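Local atomic coordinates of putative cytochrome P450 154A1 (Streptomyces coelicolor, PDB entry 1ODO), a protein that is a putative member of the cytochrome P450 family and carries a protoporphyrin IX haem, with 4-phenyl-1H-imidazole bound in a pocket of the same chain. Residues A[40-45]-A[316-321]; A[283-288]-A[333-338]; A[326-331]-A[343-348]. One frame throughout, in Å; residues are numbered along the deposited sequence.

Interaction 1: residues A[40-45]-A[316-321]; sequences AWSVSD and LASYAA. With HEM (protoporphyrin IX containing Fe), chain B.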
# COMPACT_ATOMS: atom_id res chain seq x y z
N ALA A 40 10.57 -18.06 0.92
CA ALA A 40 10.73 -17.39 -0.36
C ALA A 40 11.99 -16.56 -0.40
O ALA A 40 12.62 -16.30 0.63
CB ALA A 40 9.53 -16.49 -0.62
N TRP A 41 12.35 -16.13 -1.60
CA TRP A 41 13.53 -15.31 -1.78
C TRP A 41 13.19 -13.84 -1.59
O TRP A 41 12.46 -13.27 -2.40
CB TRP A 41 14.11 -15.49 -3.18
CG TRP A 41 14.78 -16.80 -3.41
CD1 TRP A 41 14.26 -17.88 -4.06
CD2 TRP A 41 16.12 -17.15 -3.03
NE1 TRP A 41 15.19 -18.90 -4.10
CE2 TRP A 41 16.34 -18.48 -3.49
CE3 TRP A 41 17.15 -16.48 -2.36
CZ2 TRP A 41 17.56 -19.14 -3.28
CZ3 TRP A 41 18.36 -17.15 -2.16
CH2 TRP A 41 18.55 -18.47 -2.62
N SER A 42 13.67 -13.24 -0.51
CA SER A 42 13.40 -11.83 -0.27
C SER A 42 14.48 -11.15 -1.09
O SER A 42 15.65 -11.48 -0.96
CB SER A 42 13.59 -11.46 1.20
OG SER A 42 13.90 -10.07 1.31
N VAL A 43 14.09 -10.22 -1.95
CA VAL A 43 15.06 -9.51 -2.77
C VAL A 43 15.04 -8.04 -2.40
O VAL A 43 13.98 -7.41 -2.44
CB VAL A 43 14.73 -9.66 -4.28
CG1 VAL A 43 15.73 -8.87 -5.11
CG2 VAL A 43 14.76 -11.14 -4.68
N SER A 44 16.19 -7.48 -2.03
CA SER A 44 16.24 -6.07 -1.66
C SER A 44 17.25 -5.24 -2.45
O SER A 44 17.49 -4.08 -2.14
CB SER A 44 16.47 -5.92 -0.15
OG SER A 44 17.61 -6.63 0.29
N ASP A 45 17.86 -5.86 -3.47
CA ASP A 45 18.84 -5.17 -4.32
C ASP A 45 17.91 -4.59 -5.40
O ASP A 45 17.33 -5.35 -6.18
CB ASP A 45 19.81 -6.19 -4.93
CG ASP A 45 20.71 -5.59 -6.00
OD1 ASP A 45 20.47 -4.45 -6.43
OD2 ASP A 45 21.68 -6.27 -6.41
N LEU A 316 9.88 -12.70 -2.91
CA LEU A 316 9.26 -11.63 -2.13
C LEU A 316 9.97 -10.30 -2.35
O LEU A 316 11.12 -10.14 -1.97
CB LEU A 316 9.32 -11.99 -0.64
CG LEU A 316 8.67 -11.00 0.34
CD1 LEU A 316 7.15 -11.14 0.29
CD2 LEU A 316 9.19 -11.28 1.74
N ALA A 317 9.28 -9.34 -2.96
CA ALA A 317 9.88 -8.04 -3.21
C ALA A 317 9.90 -7.26 -1.89
O ALA A 317 8.84 -6.95 -1.34
CB ALA A 317 9.08 -7.28 -4.26
N SER A 318 11.09 -6.97 -1.39
CA SER A 318 11.25 -6.23 -0.13
C SER A 318 11.59 -4.78 -0.45
O SER A 318 12.74 -4.34 -0.34
CB SER A 318 12.34 -6.89 0.72
OG SER A 318 11.92 -8.19 1.13
N TYR A 319 10.56 -4.03 -0.85
CA TYR A 319 10.67 -2.63 -1.22
C TYR A 319 11.25 -1.64 -0.22
O TYR A 319 12.07 -0.80 -0.59
CB TYR A 319 9.29 -2.14 -1.66
CG TYR A 319 8.78 -2.84 -2.90
CD1 TYR A 319 7.44 -3.19 -3.02
CD2 TYR A 319 9.63 -3.12 -3.96
CE1 TYR A 319 6.95 -3.80 -4.18
CE2 TYR A 319 9.16 -3.73 -5.13
CZ TYR A 319 7.82 -4.06 -5.23
OH TYR A 319 7.35 -4.65 -6.38
N ALA A 320 10.81 -1.72 1.03
CA ALA A 320 11.31 -0.81 2.06
C ALA A 320 12.82 -0.93 2.23
O ALA A 320 13.52 0.08 2.26
CB ALA A 320 10.61 -1.09 3.39
N ALA A 321 13.32 -2.16 2.31
CA ALA A 321 14.75 -2.39 2.47
C ALA A 321 15.51 -1.96 1.22
O ALA A 321 16.61 -1.40 1.31
CB ALA A 321 15.01 -3.87 2.76
CHA HEM B . -0.42 -2.51 -6.66
CHB HEM B . -4.34 0.29 -6.50
CHC HEM B . -2.22 3.08 -3.18
CHD HEM B . 1.67 0.27 -3.34
C1A HEM B . -1.67 -2.00 -6.94
C2A HEM B . -2.63 -2.55 -7.89
C3A HEM B . -3.72 -1.77 -7.84
C4A HEM B . -3.48 -0.71 -6.87
CMA HEM B . -5.02 -1.93 -8.64
CAA HEM B . -2.38 -3.80 -8.76
CBA HEM B . -1.60 -3.42 -10.03
CGA HEM B . -1.28 -4.59 -10.97
O1A HEM B . -1.02 -5.71 -10.40
O2A HEM B . -1.29 -4.38 -12.18
C1B HEM B . -4.11 1.28 -5.59
C2B HEM B . -5.08 2.31 -5.24
C3B HEM B . -4.49 3.11 -4.31
C4B HEM B . -3.16 2.58 -4.06
CMB HEM B . -6.49 2.43 -5.86
CAB HEM B . -5.06 4.35 -3.59
CBB HEM B . -5.33 5.55 -4.51
C1C HEM B . -0.96 2.56 -2.94
C2C HEM B . 0.00 3.12 -1.98
C3C HEM B . 1.10 2.33 -2.02
C4C HEM B . 0.83 1.29 -2.99
CMC HEM B . -0.28 4.40 -1.13
CAC HEM B . 2.43 2.40 -1.23
CBC HEM B . 3.12 3.77 -1.15
C1D HEM B . 1.46 -0.73 -4.24
C2D HEM B . 2.38 -1.80 -4.55
C3D HEM B . 1.79 -2.59 -5.48
C4D HEM B . 0.50 -2.00 -5.76
CMD HEM B . 3.77 -1.97 -3.90
CAD HEM B . 2.39 -3.87 -6.09
CBD HEM B . 3.57 -3.73 -7.05
CGD HEM B . 3.99 -5.13 -7.43
O1D HEM B . 5.06 -5.57 -7.00
O2D HEM B . 3.19 -5.78 -8.14
NA HEM B . -2.21 -0.88 -6.34
NB HEM B . -2.95 1.46 -4.85
NC HEM B . -0.43 1.44 -3.55
ND HEM B . 0.29 -0.87 -4.99
FE HEM B . -1.30 0.29 -4.94

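Interaction 2: residues A[283-288]-A[333-338]; sequences LRHEPA and DTFDAT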
# COMPACT_ATOMS: atom_id res chain seq x y z
N LEU A 283 7.90 8.28 0.53
CA LEU A 283 7.67 7.01 -0.15
C LEU A 283 8.95 6.19 -0.20
O LEU A 283 8.93 4.96 -0.15
CB LEU A 283 7.16 7.27 -1.57
CG LEU A 283 5.72 7.81 -1.62
CD1 LEU A 283 5.35 8.27 -3.02
CD2 LEU A 283 4.79 6.71 -1.16
N ARG A 284 10.09 6.87 -0.28
CA ARG A 284 11.37 6.16 -0.32
C ARG A 284 11.82 5.72 1.07
O ARG A 284 12.14 4.55 1.28
CB ARG A 284 12.46 7.06 -0.92
CG ARG A 284 13.82 6.36 -1.08
CD ARG A 284 14.95 7.37 -1.32
NE ARG A 284 15.24 8.13 -0.10
CZ ARG A 284 15.90 7.64 0.94
NH1 ARG A 284 16.35 6.39 0.92
NH2 ARG A 284 16.07 8.38 2.03
N HIS A 285 11.83 6.67 2.00
CA HIS A 285 12.25 6.46 3.38
C HIS A 285 11.34 5.60 4.27
O HIS A 285 11.82 4.80 5.07
CB HIS A 285 12.47 7.84 4.03
CG HIS A 285 13.26 7.81 5.30
ND1 HIS A 285 12.69 8.02 6.54
CD2 HIS A 285 14.58 7.60 5.53
CE1 HIS A 285 13.62 7.95 7.47
NE2 HIS A 285 14.77 7.69 6.89
N GLU A 286 10.03 5.77 4.13
CA GLU A 286 9.09 4.99 4.93
C GLU A 286 7.86 4.62 4.10
O GLU A 286 6.76 5.11 4.35
CB GLU A 286 8.65 5.77 6.17
CG GLU A 286 9.78 6.07 7.14
CD GLU A 286 10.31 4.84 7.87
OE1 GLU A 286 9.91 3.71 7.52
OE2 GLU A 286 11.12 5.02 8.79
N PRO A 287 8.05 3.77 3.08
CA PRO A 287 6.96 3.33 2.20
C PRO A 287 5.89 2.58 2.99
O PRO A 287 6.19 1.91 3.98
CB PRO A 287 7.67 2.45 1.17
CG PRO A 287 8.84 1.90 1.94
CD PRO A 287 9.32 3.10 2.72
N ALA A 288 4.64 2.68 2.53
CA ALA A 288 3.51 2.02 3.19
C ALA A 288 3.49 0.50 3.11
O ALA A 288 2.94 -0.16 4.00
CB ALA A 288 2.19 2.59 2.65
N ASP A 333 19.58 6.07 4.85
CA ASP A 333 18.72 6.04 6.03
C ASP A 333 18.32 7.41 6.57
O ASP A 333 17.62 7.50 7.57
CB ASP A 333 19.36 5.20 7.14
CG ASP A 333 19.53 3.74 6.75
OD1 ASP A 333 18.60 3.19 6.12
OD2 ASP A 333 20.57 3.15 7.07
N THR A 334 18.77 8.47 5.91
CA THR A 334 18.44 9.82 6.35
C THR A 334 17.35 10.39 5.46
O THR A 334 17.41 10.24 4.23
CB THR A 334 19.66 10.76 6.27
OG1 THR A 334 20.72 10.26 7.10
CG2 THR A 334 19.29 12.16 6.75
N PHE A 335 16.35 11.02 6.06
CA PHE A 335 15.26 11.61 5.28
C PHE A 335 15.78 12.95 4.79
O PHE A 335 16.21 13.78 5.58
CB PHE A 335 14.02 11.83 6.16
CG PHE A 335 12.82 12.33 5.40
CD1 PHE A 335 11.77 11.47 5.09
CD2 PHE A 335 12.74 13.66 5.00
CE1 PHE A 335 10.65 11.93 4.38
CE2 PHE A 335 11.62 14.13 4.29
CZ PHE A 335 10.58 13.27 3.99
N ASP A 336 15.76 13.15 3.47
CA ASP A 336 16.24 14.39 2.87
C ASP A 336 15.40 14.69 1.64
O ASP A 336 15.58 14.10 0.58
CB ASP A 336 17.72 14.23 2.49
CG ASP A 336 18.27 15.40 1.69
OD1 ASP A 336 17.64 16.48 1.68
OD2 ASP A 336 19.34 15.25 1.08
N ALA A 337 14.46 15.63 1.78
CA ALA A 337 13.58 16.01 0.67
C ALA A 337 14.27 16.79 -0.45
O ALA A 337 13.66 17.05 -1.49
CB ALA A 337 12.38 16.80 1.21
N THR A 338 15.53 17.16 -0.25
CA THR A 338 16.27 17.91 -1.27
C THR A 338 16.99 16.98 -2.25
O THR A 338 17.57 17.46 -3.22
CB THR A 338 17.32 18.86 -0.65
OG1 THR A 338 18.44 18.09 -0.17
CG2 THR A 338 16.73 19.66 0.50

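Interaction 3: residues A[326-331]-A[343-348]; sequences PDWHED and EHLAFG. With HEM (protoporphyrin IX containing Fe), chain B.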
# COMPACT_ATOMS: atom_id res chain seq x y z
N PRO A 326 22.33 1.00 -0.03
CA PRO A 326 23.48 1.91 -0.14
C PRO A 326 24.08 2.17 -1.51
O PRO A 326 24.81 3.15 -1.69
CB PRO A 326 24.48 1.31 0.85
CG PRO A 326 24.18 -0.15 0.79
CD PRO A 326 22.67 -0.17 0.80
N ASP A 327 23.82 1.30 -2.49
CA ASP A 327 24.37 1.52 -3.82
C ASP A 327 23.37 2.32 -4.66
O ASP A 327 23.68 2.76 -5.76
CB ASP A 327 24.70 0.19 -4.51
CG ASP A 327 26.19 -0.10 -4.52
OD1 ASP A 327 26.87 0.23 -3.53
OD2 ASP A 327 26.69 -0.68 -5.51
N TRP A 328 22.17 2.52 -4.11
CA TRP A 328 21.14 3.27 -4.82
C TRP A 328 21.10 4.73 -4.36
O TRP A 328 21.12 5.65 -5.18
CB TRP A 328 19.76 2.64 -4.60
CG TRP A 328 18.72 3.10 -5.58
CD1 TRP A 328 18.91 3.90 -6.67
CD2 TRP A 328 17.33 2.75 -5.58
NE1 TRP A 328 17.73 4.06 -7.36
CE2 TRP A 328 16.74 3.36 -6.72
CE3 TRP A 328 16.52 1.98 -4.74
CZ2 TRP A 328 15.38 3.22 -7.03
CZ3 TRP A 328 15.17 1.84 -5.05
CH2 TRP A 328 14.62 2.45 -6.18
N HIS A 329 21.05 4.91 -3.05
CA HIS A 329 21.00 6.24 -2.44
C HIS A 329 22.08 6.42 -1.37
O HIS A 329 22.26 5.55 -0.53
CB HIS A 329 19.63 6.45 -1.78
CG HIS A 329 18.48 6.41 -2.74
ND1 HIS A 329 18.17 7.47 -3.57
CD2 HIS A 329 17.58 5.44 -3.02
CE1 HIS A 329 17.12 7.16 -4.30
NE2 HIS A 329 16.74 5.93 -3.99
N GLU A 330 22.79 7.54 -1.40
CA GLU A 330 23.82 7.75 -0.40
C GLU A 330 23.12 8.24 0.86
O GLU A 330 22.09 8.93 0.78
CB GLU A 330 24.86 8.75 -0.89
CG GLU A 330 25.79 8.13 -1.92
CD GLU A 330 27.00 8.98 -2.24
OE1 GLU A 330 27.75 9.31 -1.30
OE2 GLU A 330 27.19 9.32 -3.42
N ASP A 331 23.66 7.88 2.02
CA ASP A 331 23.08 8.26 3.30
C ASP A 331 21.59 7.94 3.19
O ASP A 331 20.72 8.72 3.58
CB ASP A 331 23.30 9.75 3.57
CG ASP A 331 22.91 10.15 4.98
OD1 ASP A 331 23.02 9.29 5.89
OD2 ASP A 331 22.51 11.31 5.19
N GLU A 343 14.12 8.50 -7.02
CA GLU A 343 13.51 7.21 -7.35
C GLU A 343 13.40 6.23 -6.20
O GLU A 343 14.30 6.14 -5.36
CB GLU A 343 14.24 6.56 -8.53
CG GLU A 343 15.74 6.78 -8.54
CD GLU A 343 16.39 6.19 -9.77
OE1 GLU A 343 15.87 6.42 -10.89
OE2 GLU A 343 17.43 5.52 -9.63
N HIS A 344 12.29 5.50 -6.17
CA HIS A 344 12.04 4.52 -5.13
C HIS A 344 11.14 3.42 -5.70
O HIS A 344 10.64 3.53 -6.82
CB HIS A 344 11.33 5.17 -3.95
CG HIS A 344 9.97 5.70 -4.29
ND1 HIS A 344 9.72 7.04 -4.50
CD2 HIS A 344 8.80 5.06 -4.52
CE1 HIS A 344 8.46 7.20 -4.85
NE2 HIS A 344 7.88 6.01 -4.88
N LEU A 345 10.93 2.38 -4.91
CA LEU A 345 10.10 1.24 -5.30
C LEU A 345 8.84 1.09 -4.44
O LEU A 345 8.29 -0.01 -4.34
CB LEU A 345 10.93 -0.05 -5.22
CG LEU A 345 11.98 -0.21 -6.33
CD1 LEU A 345 12.93 -1.34 -5.99
CD2 LEU A 345 11.26 -0.50 -7.64
N ALA A 346 8.39 2.18 -3.84
CA ALA A 346 7.19 2.11 -3.00
C ALA A 346 5.97 1.63 -3.79
O ALA A 346 5.08 0.97 -3.23
CB ALA A 346 6.91 3.48 -2.38
N PHE A 347 5.93 1.95 -5.08
CA PHE A 347 4.81 1.56 -5.94
C PHE A 347 5.15 0.39 -6.87
O PHE A 347 4.35 0.03 -7.73
CB PHE A 347 4.38 2.74 -6.82
CG PHE A 347 3.76 3.87 -6.06
CD1 PHE A 347 4.27 5.16 -6.17
CD2 PHE A 347 2.63 3.66 -5.27
CE1 PHE A 347 3.66 6.23 -5.52
CE2 PHE A 347 2.02 4.73 -4.61
CZ PHE A 347 2.54 6.02 -4.74
N GLY A 348 6.33 -0.19 -6.70
CA GLY A 348 6.69 -1.30 -7.56
C GLY A 348 7.42 -0.80 -8.79
O GLY A 348 7.93 0.33 -8.82
CHA HEM B . -0.42 -2.51 -6.66
CHB HEM B . -4.34 0.29 -6.50
CHC HEM B . -2.22 3.08 -3.18
CHD HEM B . 1.67 0.27 -3.34
C1A HEM B . -1.67 -2.00 -6.94
C2A HEM B . -2.63 -2.55 -7.89
C3A HEM B . -3.72 -1.77 -7.84
C4A HEM B . -3.48 -0.71 -6.87
CMA HEM B . -5.02 -1.93 -8.64
CAA HEM B . -2.38 -3.80 -8.76
CBA HEM B . -1.60 -3.42 -10.03
CGA HEM B . -1.28 -4.59 -10.97
O1A HEM B . -1.02 -5.71 -10.40
O2A HEM B . -1.29 -4.38 -12.18
C1B HEM B . -4.11 1.28 -5.59
C2B HEM B . -5.08 2.31 -5.24
C3B HEM B . -4.49 3.11 -4.31
C4B HEM B . -3.16 2.58 -4.06
CMB HEM B . -6.49 2.43 -5.86
CAB HEM B . -5.06 4.35 -3.59
CBB HEM B . -5.33 5.55 -4.51
C1C HEM B . -0.96 2.56 -2.94
C2C HEM B . 0.00 3.12 -1.98
C3C HEM B . 1.10 2.33 -2.02
C4C HEM B . 0.83 1.29 -2.99
CMC HEM B . -0.28 4.40 -1.13
CAC HEM B . 2.43 2.40 -1.23
CBC HEM B . 3.12 3.77 -1.15
C1D HEM B . 1.46 -0.73 -4.24
C2D HEM B . 2.38 -1.80 -4.55
C3D HEM B . 1.79 -2.59 -5.48
C4D HEM B . 0.50 -2.00 -5.76
CMD HEM B . 3.77 -1.97 -3.90
CAD HEM B . 2.39 -3.87 -6.09
CBD HEM B . 3.57 -3.73 -7.05
CGD HEM B . 3.99 -5.13 -7.43
O1D HEM B . 5.06 -5.57 -7.00
O2D HEM B . 3.19 -5.78 -8.14
NA HEM B . -2.21 -0.88 -6.34
NB HEM B . -2.95 1.46 -4.85
NC HEM B . -0.43 1.44 -3.55
ND HEM B . 0.29 -0.87 -4.99
FE HEM B . -1.30 0.29 -4.94

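Interaction 1: residues A[40-45]-A[316-321]
The end of strand 38-43 pairs in parallel with the end of strand 314-317, Ser-42 with Leu-316 and Val-43 with Ala-317. This is the middle of the mixed beta sheet of the cytochrome P450 fold. Strand 38-43 has strand 30-35 along its other edge. Leu-316 is held by its backbone N and O: N donates to Trp-41 O at 2.7 Å, and O accepts from Val-43 N at 3.0 Å. The ladder runs one bond beyond the strand end, where Ser-318 N donates to Val-43 O at 3.1 Å. On the face that carries Leu-316, two buried serines join. Ser-42 turns its OG anti to the backbone N (chi1 155°), and this brings it to 2.7 Å from Ser-318 OG in a hydrogen bond. Ser-318 OG is also bonded to His-291. Further along, the CB atoms of Ser-44 and Ala-321 meet at 3.8 Å, and both side chains touch helix 17-25. The helix that starts after Ser-318 brings Tyr-319 to the haem. Ala-317 CB lies over one face of its ring, 3.5 Å above the plane. At the ring edge, Tyr-319 OH donates a short 2.5 Å hydrogen bond to the propionate oxygen O1D of the haem.

Interaction 2: residues A[283-288]-A[333-338]
The C-terminal end of helix 275-285 comes closest to the irregular backbone of 333-338 at His-285 and Phe-335, whose CA atoms are 6.3 Å apart. The helix is the K helix of the P450 fold. Glu-281 and Arg-284 are the two charged residues of its ExxR motif, and Arg-284 NE is salt-bridged to Glu-281. Glu-281 also accepts from the backbone N of Asp-336, so the motif holds the loop as well. His-285 makes the main side-chain contact. Its CG stands anti to the backbone N (chi1 -164°), which carries the ring out to the loop. There NE2 donates to Asp-333 O at 2.9 Å. The bond is fairly straight at the hydrogen, 158°, and the oxygen lies close to the imidazole plane. Seen from the carbonyl, however, the donor stands well above its plane. The Asp-333 carboxylate faces elsewhere, in salt bridges with Arg-324 and Arg-22. Arg-284 NH2 comes within 3.2 Å of Thr-334 O, but the angle is too poor for a hydrogen bond. That oxygen accepts from Arg-339 instead, while Arg-284 NH1 donates to Ala-332 O. Phe-335 turns its ring edge toward the face of the His-285 ring in an offset edge-to-face pair, with the planes at 86°. Its CB adds a CH-pi contact, sitting almost over the centre of the His-285 ring, 4.0 Å from the centroid.

Interaction 3: residues A[326-331]-A[343-348]
Glu-343 accepts two hydrogen bonds from neighbouring side chains of 326-331, one on its carboxylate and one on its backbone oxygen. Trp-328 NE1 donates to Glu-343 OE2 at 2.7 Å. The bond is straight at the hydrogen, 179°, and the oxygen lies in the indole plane. OE2 is met on its anti side, somewhat out of the carboxylate plane, and the carboxylate is turned 60° from the indole. The Glu-343 side chain crosses the indole obliquely, CB near CZ2 and CG near NE1, bringing the carboxylate to the pyrrole N-H. His-329 NE2 donates to Glu-343 O at 2.8 Å. This second bond is more bent at the hydrogen, 130°, although the donor comes in nearly along the C=O axis. Both ends of it lie over the same face of Trp-328: His-329 NE2 is 3.6 Å above the middle of the indole, and Glu-343 O is nearer the rim. Arg-284 of helix 275-285 packs on the other face of the imidazole.

The far, benzene end of the indole makes the apolar part of the contact. Trp-328 CH2 lies 3.5 Å from His-344 CA and 3.8 Å from Leu-345 CG. Pro-46 of helix 46-52 touches both Trp-328 and Leu-345.

Backbone groups of the second segment have their own partners. Leu-345 N donates to Asn-323 OD1. Leu-345 O accepts from Gly-348 N at 3.1 Å and closes a type I turn. Phe-347 shares a backbone bond with Cys-354.

The turn leads to the haem. Phe-347 CE2 is 3.6 Å from C3C of the porphyrin, and Gly-348 CA passes beside the propionate carbon CBD. Phe-347, Gly-348 and Cys-354 fit the FGxGxxxC signature of the P450 haem-binding loop. The contact joins the start of that loop to the meander before it.

How the interactions relate
Along the chain the segments run 40-45, 283-288, 316-321, 326-331, 333-338 and 343-348. Interactions 1 and 2 cross, as do 2 and 3, whereas interaction 1 closes before 3 opens. Centres lie about 9 Å apart for interactions 2 and 3, about 12 Å for interactions 1 and 3, and about 17 Å for interactions 1 and 2. Interaction 1 belongs to the mixed sheet. Interaction 2 joins the end of helix 275-285 to the long loop before helix 357-374, and interaction 3 lies wholly in that loop. Leu-283 packs on Phe-347, Tyr-319 on Leu-345 and Ala-320 on Pro-287. Sheet, helix and loop thus form one continuous body beside the haem, and each interaction includes residues of its pocket.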